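PDB 5WCK: FEZ-1 protein from Fluoribacter gormanii, which probably hydrolyses beta-lactam antibiotics as a monomeric, zinc-dependent metallo-beta-lactamase of subclass B3. Local coordinates for residues L17-T22 with G217-K222; Y28-P33 with I37-D42; Y181-N186 with N251-E256; V202-R207 with N244-K249. The protein carries 2 engineered substitutions. One frame throughout, in Å; residues are numbered along the deposited sequence.

Interaction 1: residues L17-T22 with G217-K222; sequences LYYVGT and GMFDLK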
loop_
_atom_site.group_PDB
_atom_site.type_symbol
_atom_site.label_atom_id
_atom_site.label_comp_id
_atom_site.label_asym_id
_atom_site.label_seq_id
_atom_site.Cartn_x
_atom_site.Cartn_y
_atom_site.Cartn_z
ATOM N N LEU A 17 -11.277 3.376 9.510
ATOM C CA LEU A 17 -10.009 2.862 9.007
ATOM C C LEU A 17 -9.119 2.480 10.189
ATOM O O LEU A 17 -8.868 3.316 11.080
ATOM C CB LEU A 17 -9.333 3.931 8.139
ATOM C CG LEU A 17 -7.910 3.615 7.673
ATOM C CD1 LEU A 17 -7.884 2.482 6.688
ATOM C CD2 LEU A 17 -7.276 4.849 7.056
ATOM N N TYR A 18 -8.663 1.226 10.173
ATOM C CA TYR A 18 -7.871 0.618 11.231
ATOM C C TYR A 18 -6.536 0.135 10.664
ATOM O O TYR A 18 -6.427 -0.270 9.493
ATOM C CB TYR A 18 -8.592 -0.589 11.840
ATOM C CG TYR A 18 -9.910 -0.253 12.482
ATOM C CD1 TYR A 18 -11.049 -0.025 11.727
ATOM C CD2 TYR A 18 -10.017 -0.128 13.862
ATOM C CE1 TYR A 18 -12.247 0.317 12.322
ATOM C CE2 TYR A 18 -11.227 0.185 14.469
ATOM C CZ TYR A 18 -12.348 0.405 13.698
ATOM O OH TYR A 18 -13.559 0.745 14.264
ATOM N N TYR A 19 -5.520 0.160 11.526
ATOM C CA TYR A 19 -4.229 -0.429 11.253
ATOM C C TYR A 19 -4.223 -1.874 11.768
ATOM O O TYR A 19 -4.500 -2.090 12.966
ATOM C CB TYR A 19 -3.116 0.355 11.964
ATOM C CG TYR A 19 -1.747 -0.077 11.507
ATOM C CD1 TYR A 19 -1.283 0.310 10.261
ATOM C CD2 TYR A 19 -0.931 -0.903 12.265
ATOM C CE1 TYR A 19 -0.050 -0.098 9.790
ATOM C CE2 TYR A 19 0.301 -1.339 11.794
ATOM C CZ TYR A 19 0.752 -0.920 10.557
ATOM O OH TYR A 19 1.941 -1.337 10.047
ATOM N N VAL A 20 -3.895 -2.827 10.897
ATOM C CA VAL A 20 -3.801 -4.244 11.273
ATOM C C VAL A 20 -2.493 -4.851 10.769
ATOM O O VAL A 20 -2.408 -6.055 10.558
ATOM C CB VAL A 20 -5.018 -5.044 10.780
ATOM C CG1 VAL A 20 -6.276 -4.630 11.530
ATOM C CG2 VAL A 20 -5.240 -4.939 9.268
ATOM N N GLY A 21 -1.476 -4.002 10.577
ATOM C CA GLY A 21 -0.206 -4.464 10.084
ATOM C C GLY A 21 0.823 -4.714 11.174
ATOM O O GLY A 21 0.501 -4.931 12.345
ATOM N N THR A 22 2.076 -4.713 10.735
ATOM C CA THR A 22 3.234 -5.063 11.521
ATOM C C THR A 22 4.023 -3.790 11.859
ATOM O O THR A 22 3.597 -2.671 11.617
ATOM C CB THR A 22 4.094 -6.073 10.754
ATOM O OG1 THR A 22 4.765 -5.354 9.702
ATOM C CG2 THR A 22 3.324 -7.254 10.201
ATOM N N GLY A 217 7.646 2.926 8.153
ATOM C CA GLY A 217 8.697 3.916 8.207
ATOM C C GLY A 217 8.437 5.126 7.310
ATOM O O GLY A 217 8.991 6.207 7.555
ATOM N N MET A 218 7.574 4.992 6.302
ATOM C CA MET A 218 7.275 6.122 5.410
ATOM C C MET A 218 6.617 7.250 6.194
ATOM O O MET A 218 6.840 8.433 5.875
ATOM C CB MET A 218 6.320 5.698 4.279
ATOM C CG MET A 218 6.939 4.712 3.371
ATOM S SD MET A 218 5.676 4.074 2.238
ATOM C CE MET A 218 6.693 3.328 0.965
ATOM N N PHE A 219 5.756 6.885 7.157
ATOM C CA PHE A 219 4.851 7.861 7.749
ATOM C C PHE A 219 5.015 7.934 9.271
ATOM O O PHE A 219 4.196 8.536 9.916
ATOM C CB PHE A 219 3.402 7.586 7.349
ATOM C CG PHE A 219 2.818 6.273 7.809
ATOM C CD1 PHE A 219 3.012 5.114 7.062
ATOM C CD2 PHE A 219 2.079 6.185 8.973
ATOM C CE1 PHE A 219 2.437 3.911 7.457
ATOM C CE2 PHE A 219 1.528 4.972 9.379
ATOM C CZ PHE A 219 1.722 3.835 8.628
ATOM N N ASP A 220 6.092 7.361 9.822
ATOM C CA ASP A 220 6.418 7.543 11.269
ATOM C C ASP A 220 5.371 6.844 12.146
ATOM O O ASP A 220 4.961 7.396 13.160
ATOM C CB ASP A 220 6.598 9.019 11.638
ATOM C CG ASP A 220 7.410 9.265 12.904
ATOM O OD1 ASP A 220 8.126 8.342 13.327
ATOM O OD2 ASP A 220 7.308 10.394 13.445
ATOM N N LEU A 221 4.970 5.630 11.775
ATOM C CA LEU A 221 3.956 4.848 12.520
ATOM C C LEU A 221 4.301 4.794 14.009
ATOM O O LEU A 221 3.437 5.036 14.846
ATOM C CB LEU A 221 3.851 3.422 11.970
ATOM C CG LEU A 221 3.022 2.453 12.827
ATOM C CD1 LEU A 221 1.551 2.808 12.766
ATOM C CD2 LEU A 221 3.247 1.005 12.420
ATOM N N LYS A 222 5.533 4.390 14.321
ATOM C CA LYS A 222 5.858 4.112 15.735
ATOM C C LYS A 222 5.689 5.352 16.618
ATOM O O LYS A 222 5.022 5.283 17.657
ATOM C CB LYS A 222 7.278 3.562 15.886
ATOM C CG LYS A 222 7.508 2.206 15.245
ATOM C CD LYS A 222 8.972 1.864 15.258
ATOM C CE LYS A 222 9.303 0.505 14.708
ATOM N NZ LYS A 222 10.768 0.334 14.650
#
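Y19, at the end of strand 17-19, faces L221 in the first turn of helix 221-229 with the backbones well apart, 9.8 Å from Y19 CA to L221 CA, so side chains make most of the contact, the backbone O of T22 being the exception. The two side chains come from opposite directions. L221 sets one methyl, CD1, almost exactly over the middle of the Y19 ring, 4.3 Å from its centroid and 3° off the normal, a CH-pi contact. Its other methyl, CD2, lies at the phenol end, 3.6 Å from Y19 OH, and also touches T22 O. On the opposite face the backbone N of G21 sits toward the rim. With CG anti to the backbone N (chi1 -170°), the Y19 side chain reaches out from the strand, and its OH gives a short 2.6 Å bond to T22 O, in the carbonyl plane and on a lone pair. F219 adds a looser touch, its CZ 4.5 Å from Y19 CE1. In the metallo-beta-lactamase sandwich the contact joins strand 17-19 of the larger sheet to the helical segment following strand 210-213 of the smaller sheet and the zinc ligand H215; F219 also packs on F211 and L212 of that strand. The buried phenol is thus satisfied within its own segment, its OH tied to the backbone just after the strand, while L221 and F219 offer apolar surface.

Interaction 2: residues Y28-P33 with I37-D42; sequences YLIVTP and ILINSD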
loop_
_atom_site.group_PDB
_atom_site.type_symbol
_atom_site.label_atom_id
_atom_site.label_comp_id
_atom_site.label_asym_id
_atom_site.label_seq_id
_atom_site.Cartn_x
_atom_site.Cartn_y
_atom_site.Cartn_z
ATOM N N TYR A 28 -4.170 -2.467 6.343
ATOM C CA TYR A 28 -5.256 -1.611 6.748
ATOM C C TYR A 28 -6.574 -2.372 6.633
ATOM O O TYR A 28 -6.771 -3.156 5.705
ATOM C CB TYR A 28 -5.287 -0.342 5.884
ATOM C CG TYR A 28 -3.991 0.426 5.935
ATOM C CD1 TYR A 28 -3.762 1.344 6.947
ATOM C CD2 TYR A 28 -2.955 0.161 5.060
ATOM C CE1 TYR A 28 -2.544 2.001 7.054
ATOM C CE2 TYR A 28 -1.739 0.820 5.136
ATOM C CZ TYR A 28 -1.530 1.755 6.143
ATOM O OH TYR A 28 -0.358 2.452 6.283
ATOM N N LEU A 29 -7.470 -2.130 7.584
ATOM C CA LEU A 29 -8.802 -2.724 7.602
ATOM C C LEU A 29 -9.826 -1.596 7.565
ATOM O O LEU A 29 -9.767 -0.678 8.375
ATOM C CB LEU A 29 -9.008 -3.567 8.867
ATOM C CG LEU A 29 -10.278 -4.415 8.875
ATOM C CD1 LEU A 29 -10.129 -5.635 7.975
ATOM C CD2 LEU A 29 -10.662 -4.836 10.283
ATOM N N ILE A 30 -10.746 -1.671 6.600
ATOM C CA ILE A 30 -11.833 -0.696 6.494
ATOM C C ILE A 30 -13.101 -1.479 6.841
ATOM O O ILE A 30 -13.426 -2.455 6.176
ATOM C CB ILE A 30 -11.896 -0.034 5.104
ATOM C CG1 ILE A 30 -10.652 0.796 4.778
ATOM C CG2 ILE A 30 -13.121 0.855 5.014
ATOM C CD1 ILE A 30 -9.474 0.047 4.271
ATOM N N VAL A 31 -13.806 -1.023 7.878
ATOM C CA VAL A 31 -14.920 -1.762 8.475
ATOM C C VAL A 31 -16.225 -1.072 8.066
ATOM O O VAL A 31 -16.404 0.120 8.330
ATOM C CB VAL A 31 -14.784 -1.837 10.002
ATOM C CG1 VAL A 31 -16.016 -2.470 10.634
ATOM C CG2 VAL A 31 -13.531 -2.596 10.393
ATOM N N THR A 32 -17.121 -1.842 7.445
ATOM C CA THR A 32 -18.405 -1.325 6.956
ATOM C C THR A 32 -19.529 -2.235 7.417
ATOM O O THR A 32 -19.324 -3.395 7.766
ATOM C CB THR A 32 -18.460 -1.170 5.430
ATOM O OG1 THR A 32 -18.919 -2.391 4.836
ATOM C CG2 THR A 32 -17.127 -0.781 4.825
ATOM N N PRO A 33 -20.777 -1.723 7.382
ATOM C CA PRO A 33 -21.938 -2.554 7.704
ATOM C C PRO A 33 -22.136 -3.773 6.796
ATOM O O PRO A 33 -22.912 -4.685 7.166
ATOM C CB PRO A 33 -23.109 -1.576 7.582
ATOM C CG PRO A 33 -22.495 -0.222 7.759
ATOM C CD PRO A 33 -21.144 -0.331 7.091
ATOM N N ILE A 37 -12.816 -4.395 4.189
ATOM C CA ILE A 37 -11.807 -4.360 3.142
ATOM C C ILE A 37 -10.440 -4.447 3.827
ATOM O O ILE A 37 -10.211 -3.735 4.812
ATOM C CB ILE A 37 -11.866 -3.065 2.321
ATOM C CG1 ILE A 37 -13.261 -2.838 1.725
ATOM C CG2 ILE A 37 -10.770 -3.031 1.263
ATOM C CD1 ILE A 37 -13.442 -1.490 1.073
ATOM N N LEU A 38 -9.590 -5.344 3.337
ATOM C CA LEU A 38 -8.218 -5.489 3.808
ATOM C C LEU A 38 -7.258 -5.015 2.715
ATOM O O LEU A 38 -7.404 -5.408 1.541
ATOM C CB LEU A 38 -7.953 -6.956 4.164
ATOM C CG LEU A 38 -6.531 -7.276 4.604
ATOM C CD1 LEU A 38 -6.160 -6.576 5.897
ATOM C CD2 LEU A 38 -6.318 -8.774 4.759
ATOM N N ILE A 39 -6.285 -4.174 3.102
ATOM C CA ILE A 39 -5.232 -3.683 2.165
ATOM C C ILE A 39 -3.875 -4.211 2.660
ATOM O O ILE A 39 -3.550 -3.922 3.785
ATOM C CB ILE A 39 -5.223 -2.140 2.070
ATOM C CG1 ILE A 39 -6.626 -1.558 1.883
ATOM C CG2 ILE A 39 -4.306 -1.711 0.940
ATOM C CD1 ILE A 39 -6.646 -0.079 1.532
ATOM N N ASN A 40 -3.208 -4.982 1.794
ATOM C CA ASN A 40 -1.862 -5.598 1.958
ATOM C C ASN A 40 -1.930 -6.925 2.730
ATOM O O ASN A 40 -2.257 -6.898 3.865
ATOM C CB ASN A 40 -0.773 -4.625 2.415
ATOM C CG ASN A 40 -0.573 -3.490 1.435
ATOM O OD1 ASN A 40 -0.530 -3.699 0.251
ATOM N ND2 ASN A 40 -0.421 -2.282 1.943
ATOM N N SER A 41 -1.552 -8.018 2.068
ATOM C CA SER A 41 -1.545 -9.372 2.678
ATOM C C SER A 41 -0.158 -9.682 3.261
ATOM O O SER A 41 -0.051 -10.631 3.991
ATOM C CB SER A 41 -1.943 -10.387 1.662
ATOM O OG SER A 41 -1.133 -10.232 0.524
ATOM N N ASP A 42 0.841 -8.866 2.917
ATOM C CA ASP A 42 2.185 -8.972 3.503
ATOM C C ASP A 42 2.801 -10.343 3.189
ATOM O O ASP A 42 2.517 -10.949 2.169
ATOM C CB ASP A 42 2.133 -8.599 4.979
ATOM C CG ASP A 42 1.505 -7.243 5.256
ATOM O OD1 ASP A 42 1.432 -6.436 4.304
ATOM O OD2 ASP A 42 1.115 -7.009 6.421
#
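I30 and I37 face each other as a hydrogen-bonded antiparallel pair, with I30 N to I37 O at 2.8 Å and the reciprocal bond from I37 N to I30 O. At its root, I30 CB lies 4.1 Å from I37 CB. One step out, CG1, held beside the backbone N by a chi1 of -64°, meets L17 CD1 of the neighbouring strand, and at the tip CD1 crosses diagonally to I39 CD1 on the partner strand, 3.9 Å away, while also lying close to I37 O. Segments 28-32 and 37-39 run antiparallel, at 167°, and belong to the beta hairpin of strands 28-32 and 35-39 in the larger sheet of the alpha-beta/beta-alpha sandwich. I30 and I39 lie on the face turned to the second sheet, where they touch T139 and L141 of strand 139-145. Y28 pairs with I39 through a second couple of backbone bonds; its OH is hydrogen-bonded to G213 O. The non-hydrogen-bonded pair L29 and L38 lies on the other face, against I54 and I50 of helix 47-56. There L38 CD1 comes within 3.5 Å of Y28 O, and L29 CD1 approaches I37 O at 3.7 Å.

Interaction 3: residues Y181-N186 with N251-E256; sequences YKLVDN and NDFYTE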
loop_
_atom_site.group_PDB
_atom_site.type_symbol
_atom_site.label_atom_id
_atom_site.label_comp_id
_atom_site.label_asym_id
_atom_site.label_seq_id
_atom_site.Cartn_x
_atom_site.Cartn_y
_atom_site.Cartn_z
ATOM N N TYR A 181 17.508 -0.457 -9.831
ATOM C CA TYR A 181 16.519 -0.127 -10.880
ATOM C C TYR A 181 17.227 0.720 -11.947
ATOM O O TYR A 181 17.970 1.555 -11.560
ATOM C CB TYR A 181 15.409 0.735 -10.276
ATOM C CG TYR A 181 14.180 0.004 -9.797
ATOM C CD1 TYR A 181 14.202 -1.353 -9.542
ATOM C CD2 TYR A 181 12.992 0.682 -9.610
ATOM C CE1 TYR A 181 13.072 -2.010 -9.100
ATOM C CE2 TYR A 181 11.851 0.038 -9.174
ATOM C CZ TYR A 181 11.889 -1.319 -8.925
ATOM O OH TYR A 181 10.770 -1.977 -8.508
ATOM N N LYS A 182 16.932 0.514 -13.233
ATOM C CA LYS A 182 17.539 1.307 -14.334
ATOM C C LYS A 182 16.505 2.331 -14.816
ATOM O O LYS A 182 15.446 1.944 -15.228
ATOM C CB LYS A 182 17.964 0.347 -15.443
ATOM C CG LYS A 182 18.623 0.955 -16.695
ATOM C CD LYS A 182 19.270 0.408 -17.935
ATOM C CE LYS A 182 20.447 -0.447 -17.533
ATOM N NZ LYS A 182 21.589 0.389 -17.096
ATOM N N LEU A 183 16.853 3.615 -14.742
ATOM C CA LEU A 183 15.893 4.679 -15.108
ATOM C C LEU A 183 16.115 5.219 -16.528
ATOM O O LEU A 183 15.285 5.983 -16.966
ATOM C CB LEU A 183 16.079 5.817 -14.102
ATOM C CG LEU A 183 15.748 5.463 -12.654
ATOM C CD1 LEU A 183 16.019 6.664 -11.758
ATOM C CD2 LEU A 183 14.303 5.009 -12.521
ATOM N N VAL A 184 17.220 4.846 -17.165
ATOM C CA VAL A 184 17.589 5.357 -18.485
ATOM C C VAL A 184 17.689 4.143 -19.417
ATOM O O VAL A 184 18.447 3.215 -19.102
ATOM C CB VAL A 184 18.946 6.084 -18.443
ATOM C CG1 VAL A 184 19.357 6.591 -19.823
ATOM C CG2 VAL A 184 18.948 7.215 -17.413
ATOM N N ASP A 185 16.928 4.179 -20.505
ATOM C CA ASP A 185 16.935 3.100 -21.518
ATOM C C ASP A 185 16.672 1.733 -20.855
ATOM O O ASP A 185 17.334 0.719 -21.145
ATOM C CB ASP A 185 18.254 3.143 -22.297
ATOM C CG ASP A 185 18.421 4.413 -23.114
ATOM O OD1 ASP A 185 17.404 4.934 -23.596
ATOM O OD2 ASP A 185 19.559 4.866 -23.231
ATOM N N ASN A 186 15.661 1.690 -19.976
ATOM C CA ASN A 186 15.248 0.440 -19.362
ATOM C C ASN A 186 14.682 -0.486 -20.445
ATOM O O ASN A 186 13.770 -0.112 -21.195
ATOM C CB ASN A 186 14.234 0.713 -18.252
ATOM C CG ASN A 186 13.932 -0.509 -17.413
ATOM O OD1 ASN A 186 13.491 -1.530 -17.945
ATOM N ND2 ASN A 186 14.163 -0.415 -16.112
ATOM N N ASN A 251 12.576 14.375 -4.813
ATOM C CA ASN A 251 13.965 14.779 -4.878
ATOM C C ASN A 251 14.861 13.532 -4.979
ATOM O O ASN A 251 15.816 13.525 -5.754
ATOM C CB ASN A 251 14.318 15.680 -3.694
ATOM C CG ASN A 251 13.760 17.081 -3.866
ATOM O OD1 ASN A 251 13.559 17.532 -4.992
ATOM N ND2 ASN A 251 13.488 17.764 -2.762
ATOM N N ASP A 252 14.561 12.474 -4.208
ATOM C CA ASP A 252 15.324 11.214 -4.240
ATOM C C ASP A 252 15.313 10.620 -5.659
ATOM O O ASP A 252 16.331 10.098 -6.132
ATOM C CB ASP A 252 14.779 10.191 -3.245
ATOM C CG ASP A 252 14.977 10.541 -1.776
ATOM O OD1 ASP A 252 15.777 11.462 -1.492
ATOM O OD2 ASP A 252 14.294 9.895 -0.906
ATOM N N PHE A 253 14.164 10.683 -6.333
ATOM C CA PHE A 253 14.047 10.163 -7.676
ATOM C C PHE A 253 14.988 10.940 -8.606
ATOM O O PHE A 253 15.758 10.334 -9.376
ATOM C CB PHE A 253 12.605 10.201 -8.199
ATOM C CG PHE A 253 12.533 9.999 -9.689
ATOM C CD1 PHE A 253 12.607 8.732 -10.245
ATOM C CD2 PHE A 253 12.461 11.078 -10.552
ATOM C CE1 PHE A 253 12.612 8.559 -11.614
ATOM C CE2 PHE A 253 12.447 10.908 -11.924
ATOM C CZ PHE A 253 12.525 9.647 -12.454
ATOM N N TYR A 254 14.940 12.274 -8.542
ATOM C CA TYR A 254 15.785 13.099 -9.404
ATOM C C TYR A 254 17.264 12.974 -9.044
ATOM O O TYR A 254 18.124 13.067 -9.924
ATOM C CB TYR A 254 15.299 14.546 -9.455
ATOM C CG TYR A 254 14.206 14.756 -10.471
ATOM C CD1 TYR A 254 14.509 15.003 -11.799
ATOM C CD2 TYR A 254 12.875 14.617 -10.132
ATOM C CE1 TYR A 254 13.519 15.157 -12.747
ATOM C CE2 TYR A 254 11.873 14.763 -11.063
ATOM C CZ TYR A 254 12.196 15.035 -12.374
ATOM O OH TYR A 254 11.198 15.182 -13.274
ATOM N N THR A 255 17.574 12.748 -7.768
ATOM C CA THR A 255 18.941 12.482 -7.356
ATOM C C THR A 255 19.453 11.190 -8.019
ATOM O O THR A 255 20.622 11.128 -8.470
ATOM C CB THR A 255 19.067 12.417 -5.831
ATOM O OG1 THR A 255 18.785 13.730 -5.345
ATOM C CG2 THR A 255 20.455 11.987 -5.392
ATOM N N GLU A 256 18.622 10.149 -8.029
ATOM C CA GLU A 256 19.018 8.857 -8.609
ATOM C C GLU A 256 19.119 8.988 -10.134
ATOM O O GLU A 256 20.013 8.428 -10.754
ATOM C CB GLU A 256 18.062 7.738 -8.201
ATOM C CG GLU A 256 18.451 6.387 -8.736
ATOM C CD GLU A 256 19.819 5.838 -8.330
ATOM O OE1 GLU A 256 20.308 4.928 -9.055
ATOM O OE2 GLU A 256 20.382 6.295 -7.288
HETATM O O HOH W 1 19.658 1.898 -9.107
#
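L183, in an irregular loop, stands beside the last turn of helical segment 251-256, with 8.3 Å between L183 CA and E256 CA. The loop lies between strand 165-172 and helix 192-204 of the metallo-beta-lactamase fold, and it leans here on the long C-terminal helix 239-262. L183 carries the apolar contact. Its CD1 settles between two residues one helical turn apart, 3.9 Å from F253 CE1 and as far from E256 CG, while CD2 also touches F253 CE1. The leucine crosses the phenylalanine obliquely and the glutamate at about a right angle. E256 runs its CG out anti to the backbone N (chi1 -178°), then bends at chi2, so that the aliphatic part serves L183 while the carboxylate turns toward a bridging water. This water donates to Y181 O at 3.0 Å and to E256 OE1 at 3.1 Å. Q260, one turn further along the helix, also links the two: its NE2 is hydrogen-bonded to both of those oxygens and its OE1 to L183 N. Y181 sends its OH to the backbone O of the zinc ligand H149. The loop closes on itself through N186 ND2, which donates to K182 O at 2.8 Å, nearly straight at 169° and with the acceptor in the amide plane.

Interaction 4: residues V202-R207 with N244-K249; sequences VLESMR and NYIEQK. With SO4 (sulfate ion), chain J.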
loop_
_atom_site.group_PDB
_atom_site.type_symbol
_atom_site.label_atom_id
_atom_site.label_comp_id
_atom_site.label_asym_id
_atom_site.label_seq_id
_atom_site.Cartn_x
_atom_site.Cartn_y
_atom_site.Cartn_z
ATOM N N VAL A 202 1.206 13.792 -9.795
ATOM C CA VAL A 202 -0.072 13.418 -9.149
ATOM C C VAL A 202 0.025 13.648 -7.637
ATOM O O VAL A 202 -0.865 14.271 -7.031
ATOM C CB VAL A 202 -0.441 11.953 -9.455
ATOM C CG1 VAL A 202 -1.516 11.377 -8.532
ATOM C CG2 VAL A 202 -0.826 11.808 -10.922
ATOM N N LEU A 203 1.084 13.129 -7.016
ATOM C CA LEU A 203 1.164 13.185 -5.554
ATOM C C LEU A 203 1.404 14.621 -5.041
ATOM O O LEU A 203 0.855 15.013 -3.975
ATOM C CB LEU A 203 2.257 12.221 -5.092
ATOM C CG LEU A 203 1.886 10.753 -5.210
ATOM C CD1 LEU A 203 3.126 9.914 -4.974
ATOM C CD2 LEU A 203 0.765 10.347 -4.259
ATOM N N GLU A 204 2.195 15.412 -5.771
ATOM C CA GLU A 204 2.454 16.819 -5.379
ATOM C C GLU A 204 1.166 17.645 -5.387
ATOM O O GLU A 204 1.076 18.625 -4.653
ATOM C CB GLU A 204 3.514 17.464 -6.253
ATOM C CG GLU A 204 4.902 16.892 -6.020
ATOM C CD GLU A 204 6.056 17.801 -6.402
ATOM O OE1 GLU A 204 5.822 18.786 -7.125
ATOM O OE2 GLU A 204 7.192 17.497 -6.004
ATOM N N SER A 205 0.181 17.267 -6.188
ATOM C CA SER A 205 -1.021 18.090 -6.291
ATOM C C SER A 205 -2.191 17.469 -5.519
ATOM O O SER A 205 -3.291 17.979 -5.584
ATOM C CB SER A 205 -1.345 18.376 -7.721
ATOM O OG SER A 205 -1.554 17.186 -8.415
ATOM N N MET A 206 -1.932 16.387 -4.759
ATOM C CA MET A 206 -2.971 15.586 -4.074
ATOM C C MET A 206 -3.171 16.105 -2.642
ATOM O O MET A 206 -2.218 16.204 -1.862
ATOM C CB MET A 206 -2.573 14.103 -3.974
ATOM C CG MET A 206 -3.642 13.194 -3.420
ATOM S SD MET A 206 -3.158 11.436 -3.485
ATOM C CE MET A 206 -3.473 11.115 -5.216
ATOM N N ARG A 207 -4.428 16.362 -2.283
ATOM C CA ARG A 207 -4.795 16.646 -0.894
ATOM C C ARG A 207 -4.417 15.428 -0.036
ATOM O O ARG A 207 -4.715 14.294 -0.372
ATOM C CB ARG A 207 -6.303 16.881 -0.811
ATOM C CG ARG A 207 -6.834 17.253 0.564
ATOM C CD ARG A 207 -6.666 18.728 0.864
ATOM N NE ARG A 207 -7.390 19.599 -0.046
ATOM C CZ ARG A 207 -8.675 19.929 0.061
ATOM N NH1 ARG A 207 -9.239 20.648 -0.890
ATOM N NH2 ARG A 207 -9.385 19.560 1.117
ATOM N N ASN A 244 6.002 16.950 2.819
ATOM C CA ASN A 244 7.447 16.910 2.884
ATOM C C ASN A 244 7.961 15.547 2.410
ATOM O O ASN A 244 9.010 15.459 1.772
ATOM C CB ASN A 244 7.930 17.195 4.302
ATOM C CG ASN A 244 7.791 18.642 4.712
ATOM O OD1 ASN A 244 7.540 19.523 3.884
ATOM N ND2 ASN A 244 7.906 18.874 6.013
ATOM N N TYR A 245 7.227 14.471 2.727
ATOM C CA TYR A 245 7.647 13.121 2.322
ATOM C C TYR A 245 7.573 12.976 0.804
ATOM O O TYR A 245 8.490 12.477 0.171
ATOM C CB TYR A 245 6.796 12.042 2.999
ATOM C CG TYR A 245 7.118 10.654 2.501
ATOM C CD1 TYR A 245 8.261 9.997 2.922
ATOM C CD2 TYR A 245 6.315 10.005 1.574
ATOM C CE1 TYR A 245 8.591 8.740 2.443
ATOM C CE2 TYR A 245 6.627 8.739 1.100
ATOM C CZ TYR A 245 7.768 8.104 1.528
ATOM O OH TYR A 245 8.142 6.876 1.065
ATOM N N ILE A 246 6.460 13.411 0.220
ATOM C CA ILE A 246 6.319 13.379 -1.239
ATOM C C ILE A 246 7.445 14.191 -1.890
ATOM O O ILE A 246 8.099 13.749 -2.856
ATOM C CB ILE A 246 4.922 13.849 -1.660
ATOM C CG1 ILE A 246 3.863 12.808 -1.278
ATOM C CG2 ILE A 246 4.896 14.149 -3.155
ATOM C CD1 ILE A 246 2.466 13.354 -1.177
ATOM N N GLU A 247 7.711 15.396 -1.386
ATOM C CA GLU A 247 8.788 16.227 -1.955
ATOM C C GLU A 247 10.158 15.545 -1.801
ATOM O O GLU A 247 10.964 15.576 -2.713
ATOM C CB GLU A 247 8.809 17.622 -1.314
ATOM C CG GLU A 247 9.866 18.537 -1.882
ATOM C CD GLU A 247 9.599 19.128 -3.262
ATOM O OE1 GLU A 247 8.496 18.930 -3.788
ATOM O OE2 GLU A 247 10.506 19.792 -3.810
ATOM N N GLN A 248 10.412 14.908 -0.656
ATOM C CA GLN A 248 11.662 14.207 -0.425
ATOM C C GLN A 248 11.825 13.053 -1.429
ATOM O O GLN A 248 12.879 12.864 -1.979
ATOM C CB GLN A 248 11.746 13.660 0.999
ATOM C CG GLN A 248 13.062 12.947 1.287
ATOM C CD GLN A 248 14.220 13.913 1.232
ATOM O OE1 GLN A 248 14.217 14.951 1.898
ATOM N NE2 GLN A 248 15.207 13.599 0.405
ATOM N N LYS A 249 10.773 12.252 -1.629
ATOM C CA LYS A 249 10.861 11.128 -2.540
ATOM C C LYS A 249 10.973 11.631 -3.985
ATOM O O LYS A 249 11.658 11.003 -4.801
ATOM C CB LYS A 249 9.704 10.147 -2.354
ATOM C CG LYS A 249 9.677 9.433 -1.013
ATOM C CD LYS A 249 11.006 8.800 -0.592
ATOM C CE LYS A 249 11.582 7.839 -1.607
ATOM N NZ LYS A 249 12.913 7.356 -1.154
HETATM S S SO4 J . 11.567 5.808 2.174
HETATM O O1 SO4 J . 11.813 4.607 2.991
HETATM O O2 SO4 J . 10.222 5.716 1.533
HETATM O O3 SO4 J . 11.625 7.014 3.037
HETATM O O4 SO4 J . 12.605 5.882 1.118
#
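Two carboxylates come together at the exposed end of this contact, E204 OE2 lying 2.9 Å from E247 OE1, both acceptors, with their planes 30° apart. E204 is modelled in two conformations, so this closeness of like charges is doubtful. The firmer part of the contact is I246, whose branches divide the work. CG2 packs 3.8 Å from L203 CB and touches E204 CG, whereas CD1, at the end of the other branch, rests 3.6 Å from L203 O. That carbonyl belongs to the closing turn of helix 192-204 and accepts a hydrogen bond from the backbone N of M206. Beyond I246, Y245 and K249 hold a sulfate that probably came from the crystallisation liquor. K249 NZ is hydrogen-bonded to sulfate O4 at 2.7 Å and also forms a salt bridge with D252. The tyrosine OH bonds to sulfate O2, over a length too short to be taken literally. K249 bends at chi2 and chi3 to reach the anion, passing its CG over one face of the Y245 ring. I246 and L203 also touch I172 and T155 of strands 165-172 and 154-162, placing both helices in the layer covering the smaller sheet of the metallo-beta-lactamase alpha-beta/beta-alpha sandwich.

In the fold
Interactions 1 and 2 share the larger sheet: their centres are 13 Å apart, Y18 N lies 2.8 Å from L29 O between adjacent strands, and F219 CE1 packs 3.4 Å from Y28 OH. Interaction 1 also touches interaction 4, where M218 CG approaches Y245 OH. Interactions 3 and 4 both use helix 239-262, with centres 17 Å apart, and lie across the chain's centre from interaction 2. The dinuclear zinc site, formed by H71, H73 and H149 with D75, H76 and H215, lies at some distance from the contacts: the side chain of T22 is about 10 Å from a zinc ion, that of Y28 about 11 Å and that of L183 about 13 Å.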